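Local coordinates for peptidase M16 C-terminal domain-containing protein (Enterococcus faecalis, PDB 3D3Y) that is of unknown function but carries a domain of the inactive M16 peptidase type, and may bind a metal ion, at residues Tyr162-Gln165 / Gln169-Pro172; Gln151-Leu156 / Arg246-Val251; Glu137-Tyr142 / Ala178-Glu183; Gln254-Leu259 / Ala301-Ser306. All blocks are in the same frame, centred on the assembly; numbering follows the deposited sequence.

Contacts 1, 2 and 4 gather around helix 150-162 and the C-terminal five-stranded sheet, whereas contact 3 joins helices of the N-terminal half, its centre about 20 Å from those of contacts 1 and 2. Contact 3 is largely buried and made by leucine methyls, with no hydrogen bond across it. Contact 2 lies at the surface, where helix 150-162 reaches the outermost strand through a phenol-carboxylate hydrogen bond. Contact 4, partly buried in the same sheet, mixes a lysine, an amide and two tyrosines; it adjoins contact 2, since Ala-154 O and Asn-258 ND2 share a weak hydrogen bond. Contact 1 folds back the loop that follows helix 150-162 and couples a buried ring to a lysine-asparagine bond; Pro-172 rests on Leu-156 of contact 2.

Contact 1 of 4, residues Tyr162-Gln165 / Gln169-Pro172; sequences YFNQ and QKIP
Phe-163 and Lys-170 approach each other in the loop that leads from helix 150-162 to helix 177-182, the chain turning back just after the helix ends. Phe-163 CB lies 4.0 Å from Lys-170 N. The Phe-163 ring meets Gln-169 through its CD1 and CG side: CD1 lies 3.7 Å from Gln-169 CB, the methylene approaching obliquely, with the ring and the glutamine amide inclined by 37°. Tyr-162 shields one ring face, its CD2 above the ring centre, and Phe-314 meets Phe-163 edge-to-face. Beyond the bend at chi2, the Gln-169 amide is held by parts of both halves of the chain: NE2 donates to Gly-83 O and Asn-84 OD1, while OE1 accepts from Arg-312 NH1. The loop thereby ties together the hairpin turns of the two sheets. Lys-170 carries the polar end of the contact. With CG wedged between backbone N and carbonyl carbon (chi1 59°) and a bend at chi3, its chain curls toward Asn-164, and the ammonium also makes a salt bridge with Glu-167. Lys-170 NZ donates a hydrogen bond to Asn-164 OD1 at 2.8 Å, with a C=O...N angle of 164°, nearly in line with that carbonyl.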
loop_
_atom_site.group_PDB
_atom_site.type_symbol
_atom_site.label_atom_id
_atom_site.label_comp_id
_atom_site.label_asym_id
_atom_site.label_seq_id
_atom_site.Cartn_x
_atom_site.Cartn_y
_atom_site.Cartn_z
ATOM N N TYR A 162 6.606 12.241 11.940
ATOM C CA TYR A 162 7.443 11.052 12.222
ATOM C C TYR A 162 8.607 10.932 11.225
ATOM O O TYR A 162 9.757 10.706 11.622
ATOM C CB TYR A 162 6.610 9.737 12.282
ATOM C CG TYR A 162 7.481 8.516 12.584
ATOM C CD1 TYR A 162 7.805 8.182 13.893
ATOM C CD2 TYR A 162 8.040 7.748 11.549
ATOM C CE1 TYR A 162 8.625 7.081 14.185
ATOM C CE2 TYR A 162 8.879 6.639 11.834
ATOM C CZ TYR A 162 9.152 6.318 13.149
ATOM O OH TYR A 162 9.975 5.237 13.454
ATOM N N PHE A 163 8.300 11.090 9.937
ATOM C CA PHE A 163 9.290 10.956 8.844
ATOM C C PHE A 163 9.915 12.272 8.389
ATOM O O PHE A 163 10.334 12.423 7.239
ATOM C CB PHE A 163 8.624 10.288 7.642
ATOM C CG PHE A 163 8.188 8.867 7.901
ATOM C CD1 PHE A 163 9.147 7.842 8.014
ATOM C CD2 PHE A 163 6.826 8.547 7.999
ATOM C CE1 PHE A 163 8.762 6.520 8.231
ATOM C CE2 PHE A 163 6.415 7.219 8.229
ATOM C CZ PHE A 163 7.395 6.201 8.345
ATOM N N ASN A 164 9.969 13.222 9.291
ATOM C CA ASN A 164 10.345 14.579 8.939
ATOM C C ASN A 164 11.785 14.629 8.458
ATOM O O ASN A 164 12.156 15.537 7.725
ATOM C CB ASN A 164 10.153 15.486 10.143
ATOM C CG ASN A 164 10.049 16.945 9.765
ATOM O OD1 ASN A 164 9.817 17.284 8.597
ATOM N ND2 ASN A 164 10.207 17.828 10.757
ATOM N N GLN A 165 12.594 13.641 8.842
ATOM C CA GLN A 165 13.991 13.642 8.389
ATOM C C GLN A 165 14.115 13.187 6.913
ATOM O O GLN A 165 15.174 13.353 6.293
ATOM C CB GLN A 165 14.911 12.865 9.341
ATOM C CG GLN A 165 14.512 11.424 9.626
ATOM C CD GLN A 165 15.455 10.749 10.621
ATOM O OE1 GLN A 165 15.111 10.527 11.805
ATOM N NE2 GLN A 165 16.675 10.426 10.142
ATOM N N GLN A 169 9.676 10.096 2.488
ATOM C CA GLN A 169 8.735 9.303 3.288
ATOM C C GLN A 169 7.609 10.131 3.890
ATOM O O GLN A 169 6.600 9.578 4.307
ATOM C CB GLN A 169 9.456 8.550 4.396
ATOM C CG GLN A 169 10.293 7.395 3.897
ATOM C CD GLN A 169 9.461 6.177 3.481
ATOM O OE1 GLN A 169 8.266 6.108 3.724
ATOM N NE2 GLN A 169 10.099 5.236 2.841
ATOM N N LYS A 170 7.800 11.453 3.952
ATOM C CA LYS A 170 6.744 12.353 4.434
ATOM C C LYS A 170 5.590 12.558 3.433
ATOM O O LYS A 170 4.551 13.140 3.768
ATOM C CB LYS A 170 7.343 13.680 4.922
ATOM C CG LYS A 170 8.112 14.450 3.897
ATOM C CD LYS A 170 8.374 15.890 4.350
ATOM C CE LYS A 170 9.496 15.971 5.355
ATOM N NZ LYS A 170 9.730 17.399 5.766
ATOM N N ILE A 171 5.746 12.007 2.232
ATOM C CA ILE A 171 4.753 12.099 1.160
ATOM C C ILE A 171 3.923 10.809 1.070
ATOM O O ILE A 171 4.507 9.702 0.985
ATOM C CB ILE A 171 5.478 12.317 -0.206
ATOM C CG1 ILE A 171 6.542 13.414 -0.104
ATOM C CG2 ILE A 171 4.484 12.577 -1.371
ATOM C CD1 ILE A 171 6.019 14.839 0.181
ATOM N N PRO A 172 2.571 10.942 1.016
ATOM C CA PRO A 172 1.697 9.782 0.811
ATOM C C PRO A 172 1.870 9.163 -0.570
ATOM O O PRO A 172 2.371 9.804 -1.499
ATOM C CB PRO A 172 0.284 10.349 0.941
ATOM C CG PRO A 172 0.420 11.795 1.115
ATOM C CD PRO A 172 1.825 12.210 1.169
#

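Contact 2 of 4, residues Gln151-Leu156 / Arg246-Val251; sequences QTYASL and RTEREV
Tyr-153 projects from helix 150-162 toward Glu-248 of strand 244-251, and the two side chains cross at about a right angle. With CG anti to the helix backbone N (chi1 177°), the ring reaches out from the helix and delivers its hydroxyl to the carboxylate. Tyr-153 OH donates to Glu-248 OE1 at 2.6 Å, a short bond received on the syn lone pair, on the side of the other carboxylate oxygen. OE1 sits at the edge of the phenol ring, near its plane, although the carboxylate itself is turned 57° from the ring. Glu-250, two residues along the strand and on the same side of it, comes to the ring obliquely: its OE2 is 3.7 Å from Tyr-153 CE2, a plain contact that is not a hydrogen bond. Its OE1 instead forms a salt bridge with Lys-150, at the start of the same helix, which probably moderates the negative charge gathered beside the tyrosine. Leu-418 of strand 411-421, the neighbour of strand 244-251, touches both Tyr-153 and Glu-250. This is helix-on-sheet alpha/beta packing, here joining helix 150-162 to the edge strand of the five-stranded sheet, consistent with an M16-type fold.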
loop_
_atom_site.group_PDB
_atom_site.type_symbol
_atom_site.label_atom_id
_atom_site.label_comp_id
_atom_site.label_asym_id
_atom_site.label_seq_id
_atom_site.Cartn_x
_atom_site.Cartn_y
_atom_site.Cartn_z
ATOM N N GLN A 151 -9.715 12.487 9.944
ATOM C CA GLN A 151 -8.955 11.339 10.446
ATOM C C GLN A 151 -7.788 11.017 9.515
ATOM O O GLN A 151 -6.674 10.852 9.981
ATOM C CB GLN A 151 -9.856 10.110 10.701
ATOM C CG GLN A 151 -9.103 8.742 10.820
ATOM C CD GLN A 151 -9.882 7.679 11.603
ATOM O OE1 GLN A 151 -11.076 7.822 11.866
ATOM N NE2 GLN A 151 -9.191 6.611 11.992
ATOM N N THR A 152 -8.058 10.950 8.209
ATOM C CA THR A 152 -7.048 10.688 7.206
ATOM C C THR A 152 -6.028 11.818 7.214
ATOM O O THR A 152 -4.834 11.554 7.245
ATOM C CB THR A 152 -7.653 10.493 5.786
ATOM O OG1 THR A 152 -8.662 9.483 5.845
ATOM C CG2 THR A 152 -6.592 10.036 4.792
ATOM N N TYR A 153 -6.496 13.064 7.222
ATOM C CA TYR A 153 -5.592 14.201 7.266
ATOM C C TYR A 153 -4.595 14.104 8.456
ATOM O O TYR A 153 -3.382 14.266 8.284
ATOM C CB TYR A 153 -6.359 15.527 7.320
ATOM C CG TYR A 153 -5.398 16.696 7.431
ATOM C CD1 TYR A 153 -4.644 17.100 6.326
ATOM C CD2 TYR A 153 -5.182 17.337 8.637
ATOM C CE1 TYR A 153 -3.729 18.134 6.422
ATOM C CE2 TYR A 153 -4.275 18.386 8.746
ATOM C CZ TYR A 153 -3.549 18.770 7.631
ATOM O OH TYR A 153 -2.636 19.804 7.713
ATOM N N ALA A 154 -5.131 13.850 9.647
ATOM C CA ALA A 154 -4.341 13.799 10.863
ATOM C C ALA A 154 -3.355 12.631 10.844
ATOM O O ALA A 154 -2.272 12.733 11.433
ATOM C CB ALA A 154 -5.236 13.739 12.084
ATOM N N SER A 155 -3.708 11.552 10.148
ATOM C CA SER A 155 -2.810 10.394 9.998
ATOM C C SER A 155 -1.633 10.733 9.096
ATOM O O SER A 155 -0.490 10.433 9.386
ATOM C CB SER A 155 -3.548 9.198 9.397
ATOM O OG SER A 155 -2.627 8.100 9.309
ATOM N N LEU A 156 -1.930 11.356 7.972
ATOM C CA LEU A 156 -0.899 11.853 7.078
ATOM C C LEU A 156 0.014 12.896 7.743
ATOM O O LEU A 156 1.236 12.896 7.524
ATOM C CB LEU A 156 -1.534 12.409 5.805
ATOM C CG LEU A 156 -2.291 11.384 4.964
ATOM C CD1 LEU A 156 -3.184 12.155 4.014
ATOM C CD2 LEU A 156 -1.333 10.461 4.205
ATOM N N ARG A 246 3.587 18.276 17.296
ATOM C CA ARG A 246 3.093 19.349 16.443
ATOM C C ARG A 246 1.588 19.486 16.646
ATOM O O ARG A 246 0.892 18.490 16.877
ATOM C CB ARG A 246 3.416 19.102 14.964
ATOM C CG ARG A 246 4.919 18.877 14.663
ATOM C CD ARG A 246 5.682 20.180 14.474
ATOM N NE ARG A 246 7.008 19.966 13.888
ATOM C CZ ARG A 246 8.081 19.633 14.595
ATOM N NH1 ARG A 246 7.984 19.481 15.923
ATOM N NH2 ARG A 246 9.257 19.461 13.986
ATOM N N THR A 247 1.092 20.717 16.550
ATOM C CA THR A 247 -0.348 20.992 16.650
ATOM C C THR A 247 -0.805 21.873 15.498
ATOM O O THR A 247 -0.079 22.786 15.079
ATOM C CB THR A 247 -0.692 21.727 17.947
ATOM O OG1 THR A 247 -0.129 21.022 19.065
ATOM C CG2 THR A 247 -2.217 21.825 18.121
ATOM N N GLU A 248 -1.998 21.585 14.981
ATOM C CA GLU A 248 -2.653 22.463 14.028
ATOM C C GLU A 248 -4.066 22.707 14.511
ATOM O O GLU A 248 -4.705 21.808 15.062
ATOM C CB GLU A 248 -2.658 21.861 12.621
ATOM C CG GLU A 248 -1.258 21.646 12.041
ATOM C CD GLU A 248 -1.266 21.081 10.631
ATOM O OE1 GLU A 248 -2.343 21.052 10.000
ATOM O OE2 GLU A 248 -0.183 20.642 10.166
ATOM N N ARG A 249 -4.552 23.929 14.310
ATOM C CA ARG A 249 -5.912 24.275 14.681
ATOM C C ARG A 249 -6.778 24.439 13.456
ATOM O O ARG A 249 -6.354 25.056 12.469
ATOM C CB ARG A 249 -5.927 25.575 15.468
ATOM C CG ARG A 249 -5.260 25.504 16.834
ATOM C CD ARG A 249 -5.667 26.728 17.683
ATOM N NE ARG A 249 -6.944 26.500 18.365
ATOM C CZ ARG A 249 -7.100 26.369 19.690
ATOM N NH1 ARG A 249 -6.053 26.466 20.519
ATOM N NH2 ARG A 249 -8.314 26.137 20.190
ATOM N N GLU A 250 -8.001 23.892 13.532
ATOM C CA GLU A 250 -8.962 23.948 12.440
ATOM C C GLU A 250 -10.331 23.967 13.076
ATOM O O GLU A 250 -10.510 23.569 14.234
ATOM C CB GLU A 250 -8.889 22.679 11.559
ATOM C CG GLU A 250 -7.675 22.528 10.651
ATOM C CD GLU A 250 -7.903 21.477 9.554
ATOM O OE1 GLU A 250 -9.092 21.247 9.208
ATOM O OE2 GLU A 250 -6.902 20.906 9.039
ATOM N N VAL A 251 -11.313 24.403 12.308
ATOM C CA VAL A 251 -12.701 24.389 12.771
ATOM C C VAL A 251 -13.138 22.941 12.638
ATOM O O VAL A 251 -13.157 22.400 11.526
ATOM C CB VAL A 251 -13.596 25.286 11.929
ATOM C CG1 VAL A 251 -15.017 25.216 12.445
ATOM C CG2 VAL A 251 -13.103 26.774 11.946
#

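Contact 3 of 4, residues Glu137-Tyr142 / Ala178-Glu183; sequences ENLKAY and AALAEE
Helix-helix packing in the N-terminal half brings Leu-180, from the short helix 177-182, against Leu-139 and Lys-140 of the long helix 129-148. CD1 of Leu-180 touches the end of Leu-139, with 3.9 Å between Leu-180 CD1 and Leu-139 CD2. Its other methyl sits between Leu-139 and the Lys-140 backbone: Leu-180 CD2 is 3.4 Å from Lys-140 N and 3.8 Å from Lys-140 CB. Both leucines set CG anti to their backbone N (chi1 -179° and 179°), which carries their branches into the space between the helices, where the two side chains run at a slant to each other. Backbone spacing is close for helices, 7.3 Å between the CA atoms of Lys-140 and Leu-180. The leucines belong to a layer of three helices, since Leu-45 of helix 40-52 touches both, and Leu-143, one turn after Leu-139, also touches Leu-180. Of the Lys-140 side chain, CB makes the contact; its chain, extended as far as CE, leads away to a long, weak ion pair with Glu-144. Where the short helix finishes, Glu-183 N donates to Leu-180 O at 2.9 Å, and Lys-136 NZ from the long helix bonds to the carbonyl oxygens of Ala-181 and Glu-183.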
loop_
_atom_site.group_PDB
_atom_site.type_symbol
_atom_site.label_atom_id
_atom_site.label_comp_id
_atom_site.label_asym_id
_atom_site.label_seq_id
_atom_site.Cartn_x
_atom_site.Cartn_y
_atom_site.Cartn_z
ATOM N N GLU A 137 -7.433 17.630 -13.022
ATOM C CA GLU A 137 -8.587 18.094 -12.255
ATOM C C GLU A 137 -9.186 16.963 -11.399
ATOM O O GLU A 137 -9.523 17.215 -10.241
ATOM C CB GLU A 137 -9.659 18.654 -13.196
ATOM C CG GLU A 137 -9.302 19.990 -13.833
ATOM C CD GLU A 137 -10.282 20.440 -14.928
ATOM O OE1 GLU A 137 -11.204 19.676 -15.309
ATOM O OE2 GLU A 137 -10.105 21.567 -15.427
ATOM N N ASN A 138 -9.306 15.742 -11.955
ATOM C CA ASN A 138 -9.829 14.578 -11.209
ATOM C C ASN A 138 -8.944 14.212 -10.028
ATOM O O ASN A 138 -9.444 13.963 -8.937
ATOM C CB ASN A 138 -9.985 13.314 -12.079
ATOM C CG ASN A 138 -11.132 13.422 -13.080
ATOM O OD1 ASN A 138 -11.894 14.380 -13.046
ATOM N ND2 ASN A 138 -11.232 12.451 -13.990
ATOM N N LEU A 139 -7.627 14.219 -10.244
ATOM C CA LEU A 139 -6.714 13.895 -9.176
ATOM C C LEU A 139 -6.730 14.966 -8.099
ATOM O O LEU A 139 -6.703 14.658 -6.933
ATOM C CB LEU A 139 -5.290 13.604 -9.695
ATOM C CG LEU A 139 -4.275 13.230 -8.604
ATOM C CD1 LEU A 139 -4.665 11.944 -7.837
ATOM C CD2 LEU A 139 -2.843 13.103 -9.153
ATOM N N LYS A 140 -6.811 16.229 -8.483
ATOM C CA LYS A 140 -6.908 17.271 -7.495
ATOM C C LYS A 140 -8.160 17.072 -6.622
ATOM O O LYS A 140 -8.109 17.216 -5.381
ATOM C CB LYS A 140 -6.900 18.625 -8.190
ATOM C CG LYS A 140 -6.911 19.808 -7.242
ATOM C CD LYS A 140 -7.001 21.122 -8.005
ATOM C CE LYS A 140 -6.663 22.272 -7.057
ATOM N NZ LYS A 140 -7.483 23.452 -7.386
ATOM N N ALA A 141 -9.282 16.737 -7.270
ATOM C CA ALA A 141 -10.531 16.489 -6.546
ATOM C C ALA A 141 -10.346 15.336 -5.542
ATOM O O ALA A 141 -10.760 15.425 -4.400
ATOM C CB ALA A 141 -11.676 16.166 -7.548
ATOM N N TYR A 142 -9.692 14.270 -5.979
ATOM C CA TYR A 142 -9.407 13.131 -5.101
ATOM C C TYR A 142 -8.548 13.486 -3.901
ATOM O O TYR A 142 -8.881 13.127 -2.762
ATOM C CB TYR A 142 -8.757 12.029 -5.900
ATOM C CG TYR A 142 -8.347 10.794 -5.114
ATOM C CD1 TYR A 142 -9.296 9.926 -4.588
ATOM C CD2 TYR A 142 -7.016 10.484 -4.946
ATOM C CE1 TYR A 142 -8.930 8.791 -3.912
ATOM C CE2 TYR A 142 -6.630 9.341 -4.266
ATOM C CZ TYR A 142 -7.591 8.498 -3.756
ATOM O OH TYR A 142 -7.204 7.363 -3.077
ATOM N N ALA A 178 -0.031 20.360 -3.776
ATOM C CA ALA A 178 1.044 21.300 -4.119
ATOM C C ALA A 178 1.946 20.752 -5.232
ATOM O O ALA A 178 2.309 21.468 -6.163
ATOM C CB ALA A 178 1.871 21.659 -2.869
ATOM N N ALA A 179 2.299 19.478 -5.138
ATOM C CA ALA A 179 3.126 18.847 -6.147
ATOM C C ALA A 179 2.356 18.723 -7.460
ATOM O O ALA A 179 2.896 18.960 -8.547
ATOM C CB ALA A 179 3.572 17.488 -5.652
ATOM N N LEU A 180 1.066 18.415 -7.357
ATOM C CA LEU A 180 0.236 18.254 -8.543
ATOM C C LEU A 180 0.134 19.542 -9.373
ATOM O O LEU A 180 0.154 19.498 -10.616
ATOM C CB LEU A 180 -1.165 17.798 -8.133
ATOM C CG LEU A 180 -2.150 17.608 -9.280
ATOM C CD1 LEU A 180 -1.564 16.604 -10.295
ATOM C CD2 LEU A 180 -3.496 17.109 -8.742
ATOM N N ALA A 181 0.009 20.674 -8.688
ATOM C CA ALA A 181 -0.237 21.970 -9.332
ATOM C C ALA A 181 0.754 22.285 -10.446
ATOM O O ALA A 181 0.381 22.898 -11.457
ATOM C CB ALA A 181 -0.212 23.107 -8.301
ATOM N N GLU A 182 2.013 21.902 -10.232
ATOM C CA GLU A 182 3.109 22.231 -11.149
ATOM C C GLU A 182 3.226 21.259 -12.316
ATOM O O GLU A 182 3.924 21.549 -13.291
ATOM C CB GLU A 182 4.433 22.282 -10.397
ATOM C CG GLU A 182 4.467 23.393 -9.341
ATOM C CD GLU A 182 5.883 23.899 -9.039
ATOM O OE1 GLU A 182 6.848 23.101 -9.167
ATOM O OE2 GLU A 182 6.020 25.098 -8.671
ATOM N N GLU A 183 2.551 20.111 -12.209
ATOM C CA GLU A 183 2.651 19.072 -13.239
ATOM C C GLU A 183 1.863 19.419 -14.504
ATOM O O GLU A 183 0.794 20.033 -14.437
ATOM C CB GLU A 183 2.235 17.705 -12.680
ATOM C CG GLU A 183 3.091 17.177 -11.541
ATOM C CD GLU A 183 4.553 16.935 -11.922
ATOM O OE1 GLU A 183 4.910 16.825 -13.120
ATOM O OE2 GLU A 183 5.358 16.836 -10.984
#

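Contact 4 of 4, residues Gln254-Leu259 / Ala301-Ser306; sequences QSKLNL and AYYASS. With ACT (acetate ion), chain C.
A bend at chi2 (-60°) swings the Lys-256 ammonium round to Tyr-303, whose ring rises to meet it from a first torsion of 64°; Gln-254, extended beyond CG, runs in beside them. Lys-256 and Tyr-303 belong to strands 255-262 and 303-309, and Gln-254 immediately precedes the first; strand 314-321 lies between the two in the sheet, so side chains alone bridge the gap. Lys-256 NZ donates to Tyr-303 OH at 2.8 Å, arriving at the edge of the phenol near the ring plane, the two side chains roughly perpendicular. The same NZ donates to Gln-254 OE1, also at 2.8 Å, from a position tilted out of the amide plane. That oxygen in turn lies obliquely against the same phenol ring, 3.3 Å from Tyr-303 CE2. Opposite OE1, the amide nitrogen lies over one face of Tyr-302: Gln-254 NE2 is 3.5 Å from Tyr-302 CG, with amide and ring only 4° from parallel. The Tyr-302 hydroxyl is hydrogen-bonded to Asp-322 OD1. An acetate, probably from the crystallisation liquor, adjoins Ser-255. The ammonium thus gives two bonds to oxygens that are probably uncharged, and the one to OE1 probably steadies the amide flat over Tyr-302, a stacked contact and not an N-H...pi bond.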
loop_
_atom_site.group_PDB
_atom_site.type_symbol
_atom_site.label_atom_id
_atom_site.label_comp_id
_atom_site.label_asym_id
_atom_site.label_seq_id
_atom_site.Cartn_x
_atom_site.Cartn_y
_atom_site.Cartn_z
ATOM N N GLN A 254 -14.598 17.666 16.334
ATOM C CA GLN A 254 -13.885 16.625 17.069
ATOM C C GLN A 254 -12.393 16.807 16.796
ATOM O O GLN A 254 -11.998 16.945 15.634
ATOM C CB GLN A 254 -14.301 15.234 16.537
ATOM C CG GLN A 254 -13.821 14.070 17.369
ATOM C CD GLN A 254 -14.233 12.712 16.783
ATOM O OE1 GLN A 254 -13.439 12.031 16.147
ATOM N NE2 GLN A 254 -15.477 12.334 16.999
ATOM N N SER A 255 -11.567 16.802 17.846
ATOM C CA SER A 255 -10.105 16.928 17.663
ATOM C C SER A 255 -9.497 15.567 17.384
ATOM O O SER A 255 -10.098 14.544 17.698
ATOM C CB SER A 255 -9.454 17.544 18.902
ATOM O OG SER A 255 -9.936 18.866 19.110
ATOM N N LYS A 256 -8.315 15.544 16.793
ATOM C CA LYS A 256 -7.592 14.306 16.538
ATOM C C LYS A 256 -6.310 14.312 17.328
ATOM O O LYS A 256 -5.588 15.316 17.349
ATOM C CB LYS A 256 -7.261 14.148 15.049
ATOM C CG LYS A 256 -8.469 14.325 14.122
ATOM C CD LYS A 256 -9.553 13.306 14.430
ATOM C CE LYS A 256 -10.744 13.358 13.478
ATOM N NZ LYS A 256 -11.769 12.323 13.909
ATOM N N LEU A 257 -6.016 13.200 17.987
ATOM C CA LEU A 257 -4.742 13.107 18.693
ATOM C C LEU A 257 -4.057 11.802 18.324
ATOM O O LEU A 257 -4.538 10.714 18.673
ATOM C CB LEU A 257 -4.957 13.250 20.228
ATOM C CG LEU A 257 -3.706 13.069 21.117
ATOM C CD1 LEU A 257 -2.606 14.151 20.799
ATOM C CD2 LEU A 257 -4.085 13.086 22.620
ATOM N N ASN A 258 -2.943 11.912 17.608
ATOM C CA ASN A 258 -2.252 10.738 17.075
ATOM C C ASN A 258 -0.803 10.646 17.555
ATOM O O ASN A 258 -0.147 11.672 17.802
ATOM C CB ASN A 258 -2.258 10.756 15.526
ATOM C CG ASN A 258 -3.662 10.759 14.938
ATOM O OD1 ASN A 258 -4.641 10.319 15.569
ATOM N ND2 ASN A 258 -3.768 11.254 13.696
ATOM N N LEU A 259 -0.291 9.425 17.646
ATOM C CA LEU A 259 1.056 9.176 18.204
ATOM C C LEU A 259 1.747 8.178 17.300
ATOM O O LEU A 259 1.125 7.201 16.852
ATOM C CB LEU A 259 0.991 8.559 19.610
ATOM C CG LEU A 259 0.395 9.308 20.801
ATOM C CD1 LEU A 259 -1.148 9.344 20.734
ATOM C CD2 LEU A 259 0.823 8.598 22.043
ATOM N N ALA A 301 -12.182 9.072 24.622
ATOM C CA ALA A 301 -11.962 9.097 23.185
ATOM C C ALA A 301 -13.172 8.526 22.488
ATOM O O ALA A 301 -13.787 7.582 22.988
ATOM C CB ALA A 301 -10.695 8.297 22.823
ATOM N N TYR A 302 -13.512 9.101 21.344
ATOM C CA TYR A 302 -14.588 8.577 20.487
ATOM C C TYR A 302 -14.119 7.322 19.793
ATOM O O TYR A 302 -14.909 6.431 19.509
ATOM C CB TYR A 302 -14.998 9.627 19.470
ATOM C CG TYR A 302 -15.568 10.829 20.132
ATOM C CD1 TYR A 302 -16.911 10.851 20.529
ATOM C CD2 TYR A 302 -14.766 11.946 20.420
ATOM C CE1 TYR A 302 -17.442 11.946 21.167
ATOM C CE2 TYR A 302 -15.317 13.068 21.075
ATOM C CZ TYR A 302 -16.653 13.037 21.445
ATOM O OH TYR A 302 -17.235 14.111 22.078
ATOM N N TYR A 303 -12.813 7.266 19.523
ATOM C CA TYR A 303 -12.182 6.062 19.021
ATOM C C TYR A 303 -10.718 6.120 19.359
ATOM O O TYR A 303 -10.148 7.211 19.493
ATOM C CB TYR A 303 -12.408 5.908 17.502
ATOM C CG TYR A 303 -11.770 7.002 16.673
ATOM C CD1 TYR A 303 -10.420 6.930 16.298
ATOM C CD2 TYR A 303 -12.517 8.106 16.266
ATOM C CE1 TYR A 303 -9.835 7.944 15.534
ATOM C CE2 TYR A 303 -11.959 9.111 15.506
ATOM C CZ TYR A 303 -10.640 9.042 15.138
ATOM O OH TYR A 303 -10.117 10.088 14.391
ATOM N N ALA A 304 -10.103 4.950 19.513
ATOM C CA ALA A 304 -8.690 4.869 19.791
ATOM C C ALA A 304 -8.185 3.581 19.161
ATOM O O ALA A 304 -8.629 2.516 19.556
ATOM C CB ALA A 304 -8.435 4.844 21.290
ATOM N N SER A 305 -7.291 3.648 18.178
ATOM C CA SER A 305 -6.809 2.372 17.646
ATOM C C SER A 305 -5.364 2.433 17.247
ATOM O O SER A 305 -4.789 3.512 17.150
ATOM C CB SER A 305 -7.673 1.905 16.481
ATOM O OG SER A 305 -7.489 2.761 15.400
ATOM N N SER A 306 -4.769 1.267 17.035
ATOM C CA SER A 306 -3.348 1.225 16.695
ATOM C C SER A 306 -3.210 0.464 15.382
ATOM O O SER A 306 -4.108 -0.348 15.025
ATOM C CB SER A 306 -2.528 0.601 17.834
ATOM O OG SER A 306 -2.857 -0.781 18.009
HETATM C C ACT C . -13.159 19.594 20.430
HETATM O O ACT C . -13.853 19.570 19.390
HETATM O OXT ACT C . -11.954 19.292 20.326
HETATM C CH3 ACT C . -13.759 19.973 21.723
HETATM O O HOH W 1 -7.600 10.336 14.468
#